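3-phytase (Klebsiella pneumoniae, PDB 2WNH) probably hydrolyses phytate (inositol hexakisphosphate) as a histidine acid phosphatase, splitting off phosphate at the 3-position. Local coordinates at residues A37-A40 against P45-E48; E152-G155 against Q159-Q162; M296-T299 against S304-L307; Q363-P368 against T386-R391. The protein carries 3 engineered substitutions. One frame throughout, in Å; residues are numbered along the deposited sequence.

Contact 1 (A37-A40 against P45-E48); sequences AIEA and PWTE
P45 lies beside the carboxylate of E39: its CA is 3.5 Å from E39 OE2, while its CB only brushes the same oxygen, at 4.1 Å. With no N-H of its own to offer, the proline leaves the next amide to bond. W46 N donates to E39 OE2 at 2.9 Å and 171°, reaching the oxygen on its anti side and 31° out of the carboxylate plane. E39 can meet it there because its chain runs extended beyond CG, and R35 holds the same oxygen in a salt bridge. In this way the loop after helix 32-42 folds back against that helix, within the histidine phosphatase fold. The W46 indole takes the apolar side. I38 CD1 sits over one face, in a CH-pi contact 3.7 Å from the centroid of the six-membered ring. I38 CG1 lies between backbone N and carbonyl carbon (chi1 67°), which directs CD1 there. The polar edge, W46 NE1, is bonded to T42, and W229 packs against the ring edge-to-face. Further on, E48 OE2 stands 4.6 Å from E39 OE2; a water 2.7 Å from both lies between them and can donate to each, though other acceptors compete for its protons.

Contact 2 (E152-G155 against Q159-Q162); sequences EKAG and QRRQ
The shortest polar bond here runs from R160 NE to A154 O, 2.8 Å long and 163° at the hydrogen. The oxygen lies in the guanidinium plane, and the donor is tilted only 15° from the carbonyl plane. A second bond leaves the same edge of the group: R160 NH2 donates to K153 O at 2.9 Å, less straight (148°) and with the donor well off the carbonyl plane. Two successive carbonyls of the last turn of helix 143-154 are thus held by one arginine, whose flat end carries several N-H groups pointing outward in its plane. The side chain gets there by full extension from CG to NE, crossing from helix 157-163 to the end of its predecessor. G155 follows directly; it is the first residue to leave helical geometry, and its positive phi, easily adopted without a side chain, turns the chain toward the next helix. The small methyl of A154 stays 4.5 Å from R160 NE, so it does not crowd the bonds. The third guanidinium nitrogen, NH1, forms a salt bridge with E247, fixing the rotation of the group from its other end. K153 sends its own amine to D250 O, keeping its charge 6.9 Å from R160 NH2. Carbonyls at a helix C-terminus lack the amide partners of the next turn and carry the negative end of the helix dipole, so a cationic donor is well matched to them; together with E247 they probably stabilise the positive charge of R160, whose side chain also has a bound sodium ion about 5 Å away.

Contact 3 (M296-T299 against S304-L307); sequences MVRT and SWQL
Over one face of the W305 indole lies NH1 of R298, 3.1 Å above the plane and displaced toward the rim; W305 CZ2 is the ring atom nearest to it, also at 3.1 Å. The guanidinium does not lie flat on the ring: the two planes are 56° apart, and the indole is met by an edge of the cationic group. F340 stacks with the indole, and F303 packs against it edge-to-face. The aliphatic root of the arginine also takes part, its CB 3.6 Å from W305 CZ3 and its CG 3.6 Å from W305 CH2. Both side chains place CG between the backbone N and the carbonyl carbon, and the bend of R298 at chi2 (95°) carries its chain across the ring, with NH1 over CZ2. The buried guanidinium finds polar partners: NH2 forms a salt bridge with D254, which also bonds T299, and NH1 donates to G313 O. The indole N-H is spent on N314 O, so tryptophan provides a broad apolar surface without leaving a buried donor unmet. The contact joins helix 291-301 to the loop that leads to strand 320-328. That helix begins at the aspartate of the HD pair after strand 284-289, which together with the N-terminal RHGxRxP motif marks histidine acid phosphatases, and the packing belongs to the alpha/beta core of this fold.

Contact 4 (Q363-P368 against T386-R391); sequences QEWRQP and TALGQR
L388 and W365 form the tight part of this contact. L388 CD2 lies over one face of the indole, 3.7 Å from W365 CE2 and offset toward the rim. This is a CH-pi contact, 3.9 Å to the centroid of the five-membered ring and 20° off its normal. W365 has CG anti to the backbone N (chi1 175°), which swings the ring out from the strand's continuation toward the helix. A387, one residue back, meets the edge of the same ring with its CB, 4.3 Å from W365 CZ2; a methyl is small enough to let the helix come close. The buried side is closed by V338, which touches both W365 and L388, and by F303, edge-to-face with the indole. On the more exposed side the cover is thinner: Q367 touches A387 alone, with Q367 OE1 3.2 Å from A387 CB, and its NE2 makes a weak bond to A383 O. Q390 folds back on its own turn: NE2 donates to A387 O at 2.9 Å, on a lone pair in the carbonyl plane. An amide suits this place, since it can occupy a carbonyl at a helix end. Such packing is that of a helix laid on a sheet: helix 381-388 rests against strand 334-342 and against W365, just beyond strand 361-364, next to the hairpin that the C370-C379 disulfide closes.

In the fold
The contacts follow one another along the chain, each closing before the next opens. Contact 1 sits at helix 32-42 and the loop after it, contact 2 between helices 143-154 and 157-163, their centres 27 Å apart. Contact 3, about 9 Å from the centre of the chain, is the most central, and contact 4 lies across that centre from contact 1, 40 Å between centres. Contacts 3 and 4 adjoin: T299 O meets R391 NH1 at 2.8 Å, and Q306 N meets Q363 OE1 at 3.0 Å, both probable hydrogen bonds. Helix 291-301 and its loop are thereby fastened to strand 361-364 and the chain after helix 381-388. D254 connects contacts 2 and 3 through K153, weakly, and R298.

Contact 1 (A37-A40 against P45-E48)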
loop_
_atom_site.group_PDB
_atom_site.type_symbol
_atom_site.label_atom_id
_atom_site.label_comp_id
_atom_site.label_asym_id
_atom_site.label_seq_id
_atom_site.Cartn_x
_atom_site.Cartn_y
_atom_site.Cartn_z
ATOM N N ALA B 37 -30.248 -10.520 -35.805
ATOM C CA ALA B 37 -29.987 -9.859 -37.079
ATOM C C ALA B 37 -28.725 -10.358 -37.766
ATOM O O ALA B 37 -28.745 -10.636 -38.964
ATOM C CB ALA B 37 -29.919 -8.343 -36.897
ATOM N N ILE B 38 -27.623 -10.446 -37.020
ATOM C CA ILE B 38 -26.346 -10.788 -37.622
ATOM C C ILE B 38 -26.290 -12.270 -37.987
ATOM O O ILE B 38 -25.678 -12.632 -38.976
ATOM C CB ILE B 38 -25.119 -10.331 -36.758
ATOM C CG1 ILE B 38 -25.020 -11.106 -35.430
ATOM C CG2 ILE B 38 -25.163 -8.795 -36.553
ATOM C CD1 ILE B 38 -23.805 -10.691 -34.562
ATOM N N GLU B 39 -26.940 -13.110 -37.188
ATOM C CA GLU B 39 -26.978 -14.538 -37.490
ATOM C C GLU B 39 -27.855 -14.798 -38.712
ATOM O O GLU B 39 -27.513 -15.646 -39.539
ATOM C CB GLU B 39 -27.422 -15.345 -36.274
ATOM C CG GLU B 39 -26.311 -15.413 -35.228
ATOM C CD GLU B 39 -26.644 -16.268 -34.019
ATOM O OE1 GLU B 39 -27.826 -16.648 -33.809
ATOM O OE2 GLU B 39 -25.705 -16.533 -33.246
ATOM N N ALA B 40 -28.943 -14.043 -38.848
ATOM C CA ALA B 40 -29.790 -14.132 -40.050
ATOM C C ALA B 40 -29.053 -13.612 -41.274
ATOM O O ALA B 40 -29.072 -14.252 -42.332
ATOM C CB ALA B 40 -31.119 -13.374 -39.852
ATOM N N PRO B 45 -24.478 -19.263 -36.946
ATOM C CA PRO B 45 -24.364 -18.785 -35.569
ATOM C C PRO B 45 -23.046 -18.063 -35.336
ATOM O O PRO B 45 -22.016 -18.412 -35.937
ATOM C CB PRO B 45 -24.399 -20.074 -34.748
ATOM C CG PRO B 45 -23.784 -21.101 -35.676
ATOM C CD PRO B 45 -24.293 -20.728 -37.037
ATOM N N TRP B 46 -23.095 -17.048 -34.470
ATOM C CA TRP B 46 -21.918 -16.316 -34.049
ATOM C C TRP B 46 -21.588 -16.750 -32.623
ATOM O O TRP B 46 -22.442 -17.301 -31.911
ATOM C CB TRP B 46 -22.187 -14.816 -34.077
ATOM C CG TRP B 46 -22.166 -14.216 -35.434
ATOM C CD1 TRP B 46 -22.856 -14.652 -36.544
ATOM C CD2 TRP B 46 -21.468 -13.032 -35.837
ATOM N NE1 TRP B 46 -22.596 -13.826 -37.614
ATOM C CE2 TRP B 46 -21.752 -12.825 -37.213
ATOM C CE3 TRP B 46 -20.614 -12.134 -35.183
ATOM C CZ2 TRP B 46 -21.226 -11.746 -37.936
ATOM C CZ3 TRP B 46 -20.082 -11.058 -35.908
ATOM C CH2 TRP B 46 -20.393 -10.871 -37.266
ATOM N N THR B 47 -20.349 -16.495 -32.221
ATOM C CA THR B 47 -19.866 -16.880 -30.900
ATOM C C THR B 47 -20.816 -16.446 -29.790
ATOM O O THR B 47 -21.331 -15.325 -29.792
ATOM C CB THR B 47 -18.476 -16.287 -30.650
ATOM O OG1 THR B 47 -17.583 -16.758 -31.667
ATOM C CG2 THR B 47 -17.929 -16.658 -29.252
ATOM N N GLU B 48 -21.057 -17.373 -28.870
ATOM C CA GLU B 48 -21.771 -17.130 -27.630
ATOM C C GLU B 48 -20.714 -16.786 -26.594
ATOM O O GLU B 48 -19.803 -17.579 -26.362
ATOM C CB GLU B 48 -22.528 -18.390 -27.209
ATOM C CG GLU B 48 -23.663 -18.763 -28.157
ATOM C CD GLU B 48 -24.878 -17.870 -28.003
ATOM O OE1 GLU B 48 -24.961 -17.130 -26.989
ATOM O OE2 GLU B 48 -25.757 -17.899 -28.898
HETATM O O HOH W 1 -25.626 -18.646 -31.488
#

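Contact 2 (E152-G155 against Q159-Q162)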
loop_
_atom_site.group_PDB
_atom_site.type_symbol
_atom_site.label_atom_id
_atom_site.label_comp_id
_atom_site.label_asym_id
_atom_site.label_seq_id
_atom_site.Cartn_x
_atom_site.Cartn_y
_atom_site.Cartn_z
ATOM N N GLU B 152 -33.460 12.711 -46.697
ATOM C CA GLU B 152 -32.778 13.934 -47.123
ATOM C C GLU B 152 -31.275 13.818 -47.007
ATOM O O GLU B 152 -30.532 14.114 -47.951
ATOM C CB GLU B 152 -33.268 15.142 -46.323
ATOM C CG GLU B 152 -32.723 16.474 -46.836
ATOM C CD GLU B 152 -33.112 16.748 -48.293
ATOM O OE1 GLU B 152 -34.323 16.684 -48.622
ATOM O OE2 GLU B 152 -32.204 17.026 -49.114
ATOM N N LYS B 153 -30.822 13.356 -45.847
ATOM C CA LYS B 153 -29.408 13.184 -45.613
ATOM C C LYS B 153 -28.821 12.034 -46.420
ATOM O O LYS B 153 -27.723 12.176 -46.943
ATOM C CB LYS B 153 -29.135 12.983 -44.129
ATOM C CG LYS B 153 -27.682 13.181 -43.788
ATOM C CD LYS B 153 -27.457 13.165 -42.286
ATOM C CE LYS B 153 -26.003 13.458 -42.001
ATOM N NZ LYS B 153 -25.712 13.377 -40.541
ATOM N N ALA B 154 -29.547 10.917 -46.514
ATOM C CA ALA B 154 -29.057 9.727 -47.235
ATOM C C ALA B 154 -28.844 9.993 -48.732
ATOM O O ALA B 154 -27.853 9.566 -49.300
ATOM C CB ALA B 154 -29.988 8.539 -47.022
ATOM N N GLY B 155 -29.766 10.717 -49.361
ATOM C CA GLY B 155 -29.650 11.008 -50.797
ATOM C C GLY B 155 -29.668 9.724 -51.605
ATOM O O GLY B 155 -30.495 8.846 -51.362
ATOM N N GLN B 159 -25.524 4.961 -54.643
ATOM C CA GLN B 159 -24.224 5.604 -54.771
ATOM C C GLN B 159 -23.388 5.458 -53.483
ATOM O O GLN B 159 -22.174 5.240 -53.546
ATOM C CB GLN B 159 -24.404 7.074 -55.133
ATOM C CG GLN B 159 -23.144 7.789 -55.575
ATOM C CD GLN B 159 -23.434 9.145 -56.222
ATOM O OE1 GLN B 159 -22.639 10.082 -56.106
ATOM N NE2 GLN B 159 -24.576 9.253 -56.906
ATOM N N ARG B 160 -24.041 5.589 -52.324
ATOM C CA ARG B 160 -23.359 5.374 -51.037
ATOM C C ARG B 160 -22.848 3.924 -50.924
ATOM O O ARG B 160 -21.715 3.691 -50.482
ATOM C CB ARG B 160 -24.284 5.707 -49.857
ATOM C CG ARG B 160 -24.516 7.197 -49.584
ATOM C CD ARG B 160 -25.335 7.370 -48.292
ATOM N NE ARG B 160 -25.596 8.769 -47.937
ATOM C CZ ARG B 160 -24.803 9.528 -47.172
ATOM N NH1 ARG B 160 -23.658 9.049 -46.676
ATOM N NH2 ARG B 160 -25.149 10.783 -46.905
ATOM N N ARG B 161 -23.688 2.965 -51.327
ATOM C CA ARG B 161 -23.352 1.537 -51.282
ATOM C C ARG B 161 -22.174 1.211 -52.185
ATOM O O ARG B 161 -21.275 0.442 -51.802
ATOM C CB ARG B 161 -24.560 0.688 -51.674
ATOM C CG ARG B 161 -24.398 -0.814 -51.455
ATOM C CD ARG B 161 -25.582 -1.539 -52.045
ATOM N NE ARG B 161 -25.532 -2.987 -51.856
ATOM C CZ ARG B 161 -26.145 -3.865 -52.655
ATOM N NH1 ARG B 161 -26.835 -3.442 -53.711
ATOM N NH2 ARG B 161 -26.058 -5.171 -52.413
ATOM N N GLN B 162 -22.173 1.803 -53.381
ATOM C CA GLN B 162 -21.073 1.621 -54.324
ATOM C C GLN B 162 -19.774 2.219 -53.791
ATOM O O GLN B 162 -18.708 1.615 -53.936
ATOM C CB GLN B 162 -21.422 2.200 -55.712
ATOM C CG GLN B 162 -20.329 1.991 -56.789
ATOM C CD GLN B 162 -19.962 0.508 -57.014
ATOM O OE1 GLN B 162 -18.779 0.147 -57.068
ATOM N NE2 GLN B 162 -20.977 -0.350 -57.134
#

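Contact 3 (M296-T299 against S304-L307)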
loop_
_atom_site.group_PDB
_atom_site.type_symbol
_atom_site.label_atom_id
_atom_site.label_comp_id
_atom_site.label_asym_id
_atom_site.label_seq_id
_atom_site.Cartn_x
_atom_site.Cartn_y
_atom_site.Cartn_z
ATOM N N MET B 296 -25.933 11.617 -30.337
ATOM C CA MET B 296 -26.908 12.712 -30.458
ATOM C C MET B 296 -26.391 14.000 -29.836
ATOM O O MET B 296 -26.491 15.082 -30.425
ATOM C CB MET B 296 -28.245 12.293 -29.886
ATOM C CG MET B 296 -28.932 11.260 -30.765
ATOM S SD MET B 296 -30.510 10.714 -30.105
ATOM C CE MET B 296 -30.096 10.087 -28.492
ATOM N N VAL B 297 -25.813 13.884 -28.640
ATOM C CA VAL B 297 -25.220 15.042 -27.984
ATOM C C VAL B 297 -24.114 15.717 -28.813
ATOM O O VAL B 297 -24.130 16.948 -28.981
ATOM C CB VAL B 297 -24.738 14.686 -26.568
ATOM C CG1 VAL B 297 -23.994 15.878 -25.960
ATOM C CG2 VAL B 297 -25.942 14.304 -25.713
ATOM N N ARG B 298 -23.153 14.951 -29.336
ATOM C CA ARG B 298 -22.079 15.555 -30.117
ATOM C C ARG B 298 -22.622 16.168 -31.406
ATOM O O ARG B 298 -22.101 17.164 -31.875
ATOM C CB ARG B 298 -20.904 14.590 -30.391
ATOM C CG ARG B 298 -21.249 13.309 -31.143
ATOM C CD ARG B 298 -21.021 13.396 -32.666
ATOM N NE ARG B 298 -21.441 12.136 -33.294
ATOM C CZ ARG B 298 -20.681 11.038 -33.329
ATOM N NH1 ARG B 298 -19.474 11.064 -32.777
ATOM N NH2 ARG B 298 -21.124 9.908 -33.904
ATOM N N THR B 299 -23.661 15.563 -31.982
ATOM C CA THR B 299 -24.301 16.192 -33.154
ATOM C C THR B 299 -24.866 17.576 -32.832
ATOM O O THR B 299 -24.626 18.540 -33.574
ATOM C CB THR B 299 -25.319 15.234 -33.825
ATOM O OG1 THR B 299 -24.572 14.210 -34.479
ATOM C CG2 THR B 299 -26.178 15.959 -34.865
ATOM N N SER B 304 -17.166 17.133 -34.005
ATOM C CA SER B 304 -16.736 15.948 -34.729
ATOM C C SER B 304 -15.299 15.593 -34.359
ATOM O O SER B 304 -14.473 16.479 -34.139
ATOM C CB SER B 304 -16.843 16.194 -36.239
ATOM O OG SER B 304 -16.480 15.033 -36.978
ATOM N N TRP B 305 -15.010 14.303 -34.285
ATOM C CA TRP B 305 -13.667 13.840 -33.958
ATOM C C TRP B 305 -13.234 12.665 -34.814
ATOM O O TRP B 305 -14.063 11.968 -35.398
ATOM C CB TRP B 305 -13.568 13.455 -32.470
ATOM C CG TRP B 305 -14.537 12.391 -32.034
ATOM C CD1 TRP B 305 -14.442 11.042 -32.272
ATOM C CD2 TRP B 305 -15.723 12.578 -31.256
ATOM N NE1 TRP B 305 -15.525 10.383 -31.709
ATOM C CE2 TRP B 305 -16.317 11.304 -31.077
ATOM C CE3 TRP B 305 -16.346 13.703 -30.690
ATOM C CZ2 TRP B 305 -17.490 11.121 -30.346
ATOM C CZ3 TRP B 305 -17.500 13.524 -29.965
ATOM C CH2 TRP B 305 -18.067 12.238 -29.792
ATOM N N GLN B 306 -11.922 12.461 -34.904
ATOM C CA GLN B 306 -11.394 11.215 -35.449
ATOM C C GLN B 306 -10.115 10.871 -34.714
ATOM O O GLN B 306 -9.146 11.594 -34.828
ATOM C CB GLN B 306 -11.133 11.301 -36.958
ATOM C CG GLN B 306 -10.741 9.961 -37.515
ATOM C CD GLN B 306 -10.824 9.887 -39.019
ATOM O OE1 GLN B 306 -11.520 10.687 -39.667
ATOM N NE2 GLN B 306 -10.118 8.921 -39.590
ATOM N N LEU B 307 -10.130 9.768 -33.960
ATOM C CA LEU B 307 -9.007 9.353 -33.111
ATOM C C LEU B 307 -8.191 8.273 -33.831
ATOM O O LEU B 307 -8.754 7.499 -34.601
ATOM C CB LEU B 307 -9.524 8.783 -31.780
ATOM C CG LEU B 307 -10.373 9.733 -30.927
ATOM C CD1 LEU B 307 -10.781 9.094 -29.594
ATOM C CD2 LEU B 307 -9.662 11.040 -30.696
#

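Contact 4 (Q363-P368 against T386-R391)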
loop_
_atom_site.group_PDB
_atom_site.type_symbol
_atom_site.label_atom_id
_atom_site.label_comp_id
_atom_site.label_asym_id
_atom_site.label_seq_id
_atom_site.Cartn_x
_atom_site.Cartn_y
_atom_site.Cartn_z
ATOM N N GLN B 363 -9.591 14.155 -28.249
ATOM C CA GLN B 363 -9.733 15.297 -29.144
ATOM C C GLN B 363 -10.563 16.385 -28.483
ATOM O O GLN B 363 -11.637 16.136 -27.937
ATOM C CB GLN B 363 -10.352 14.890 -30.487
ATOM C CG GLN B 363 -10.373 16.057 -31.473
ATOM C CD GLN B 363 -10.658 15.619 -32.905
ATOM O OE1 GLN B 363 -10.378 14.468 -33.305
ATOM N NE2 GLN B 363 -11.201 16.544 -33.695
ATOM N N GLU B 364 -10.040 17.602 -28.514
ATOM C CA GLU B 364 -10.755 18.705 -27.899
ATOM C C GLU B 364 -11.552 19.506 -28.920
ATOM O O GLU B 364 -11.102 19.692 -30.052
ATOM C CB GLU B 364 -9.737 19.642 -27.228
ATOM C CG GLU B 364 -8.861 18.994 -26.168
ATOM C CD GLU B 364 -7.875 19.998 -25.598
ATOM O OE1 GLU B 364 -6.965 20.465 -26.372
ATOM O OE2 GLU B 364 -8.016 20.330 -24.392
ATOM N N TRP B 365 -12.727 19.972 -28.515
ATOM C CA TRP B 365 -13.521 20.946 -29.275
ATOM C C TRP B 365 -12.909 22.331 -29.117
ATOM O O TRP B 365 -12.305 22.642 -28.078
ATOM C CB TRP B 365 -14.954 20.943 -28.725
ATOM C CG TRP B 365 -15.874 21.958 -29.312
ATOM C CD1 TRP B 365 -16.651 21.818 -30.434
ATOM C CD2 TRP B 365 -16.166 23.261 -28.782
ATOM N NE1 TRP B 365 -17.386 22.972 -30.651
ATOM C CE2 TRP B 365 -17.110 23.867 -29.650
ATOM C CE3 TRP B 365 -15.712 23.984 -27.665
ATOM C CZ2 TRP B 365 -17.610 25.145 -29.430
ATOM C CZ3 TRP B 365 -16.193 25.262 -27.470
ATOM C CH2 TRP B 365 -17.136 25.830 -28.340
ATOM N N ARG B 366 -13.078 23.170 -30.129
ATOM C CA ARG B 366 -12.630 24.555 -30.047
ATOM C C ARG B 366 -13.442 25.445 -30.982
ATOM O O ARG B 366 -14.139 24.963 -31.878
ATOM C CB ARG B 366 -11.140 24.677 -30.372
ATOM C CG ARG B 366 -10.764 24.235 -31.784
ATOM C CD ARG B 366 -9.389 24.790 -32.189
ATOM N NE ARG B 366 -9.409 26.255 -32.180
ATOM C CZ ARG B 366 -8.716 27.031 -31.347
ATOM N NH1 ARG B 366 -7.886 26.504 -30.449
ATOM N NH2 ARG B 366 -8.842 28.352 -31.431
ATOM N N GLN B 367 -13.339 26.743 -30.746
ATOM C CA GLN B 367 -13.903 27.755 -31.627
ATOM C C GLN B 367 -13.034 28.987 -31.472
ATOM O O GLN B 367 -12.224 29.047 -30.546
ATOM C CB GLN B 367 -15.352 28.032 -31.259
ATOM C CG GLN B 367 -15.588 28.707 -29.892
ATOM C CD GLN B 367 -17.045 29.127 -29.734
ATOM O OE1 GLN B 367 -17.836 29.014 -30.675
ATOM N NE2 GLN B 367 -17.404 29.615 -28.550
ATOM N N PRO B 368 -13.143 29.964 -32.399
ATOM C CA PRO B 368 -12.343 31.190 -32.222
ATOM C C PRO B 368 -12.467 31.776 -30.815
ATOM O O PRO B 368 -13.563 31.775 -30.229
ATOM C CB PRO B 368 -12.953 32.147 -33.257
ATOM C CG PRO B 368 -13.394 31.213 -34.371
ATOM C CD PRO B 368 -13.931 29.991 -33.655
ATOM N N THR B 386 -23.088 29.041 -25.215
ATOM C CA THR B 386 -23.986 29.523 -26.268
ATOM C C THR B 386 -23.774 28.780 -27.577
ATOM O O THR B 386 -24.738 28.349 -28.210
ATOM C CB THR B 386 -23.811 31.030 -26.493
ATOM O OG1 THR B 386 -24.170 31.717 -25.286
ATOM C CG2 THR B 386 -24.727 31.527 -27.640
ATOM N N ALA B 387 -22.518 28.639 -27.983
ATOM C CA ALA B 387 -22.202 27.933 -29.215
ATOM C C ALA B 387 -22.609 26.462 -29.163
ATOM O O ALA B 387 -23.197 25.930 -30.118
ATOM C CB ALA B 387 -20.717 28.080 -29.570
ATOM N N LEU B 388 -22.325 25.805 -28.041
ATOM C CA LEU B 388 -22.637 24.378 -27.914
ATOM C C LEU B 388 -24.138 24.097 -27.856
ATOM O O LEU B 388 -24.582 22.989 -28.204
ATOM C CB LEU B 388 -21.955 23.786 -26.671
ATOM C CG LEU B 388 -20.433 23.674 -26.792
ATOM C CD1 LEU B 388 -19.830 23.458 -25.386
ATOM C CD2 LEU B 388 -19.964 22.584 -27.743
ATOM N N GLY B 389 -24.906 25.087 -27.412
ATOM C CA GLY B 389 -26.339 24.923 -27.220
ATOM C C GLY B 389 -27.230 25.384 -28.371
ATOM O O GLY B 389 -28.447 25.256 -28.273
ATOM N N GLN B 390 -26.628 25.879 -29.453
ATOM C CA GLN B 390 -27.382 26.507 -30.568
ATOM C C GLN B 390 -28.448 25.623 -31.199
ATOM O O GLN B 390 -29.446 26.136 -31.704
ATOM C CB GLN B 390 -26.452 26.836 -31.725
ATOM C CG GLN B 390 -25.466 27.912 -31.521
ATOM C CD GLN B 390 -24.528 27.972 -32.713
ATOM O OE1 GLN B 390 -24.909 28.465 -33.780
ATOM N NE2 GLN B 390 -23.305 27.433 -32.555
ATOM N N ARG B 391 -28.187 24.315 -31.256
ATOM C CA ARG B 391 -29.031 23.382 -31.985
ATOM C C ARG B 391 -30.037 22.708 -31.076
ATOM O O ARG B 391 -30.807 21.884 -31.544
ATOM C CB ARG B 391 -28.189 22.300 -32.684
ATOM C CG ARG B 391 -27.349 22.791 -33.854
ATOM C CD ARG B 391 -26.387 21.707 -34.349
ATOM N NE ARG B 391 -26.050 21.914 -35.753
ATOM C CZ ARG B 391 -25.437 21.021 -36.535
ATOM N NH1 ARG B 391 -25.052 19.837 -36.062
ATOM N NH2 ARG B 391 -25.197 21.318 -37.807
#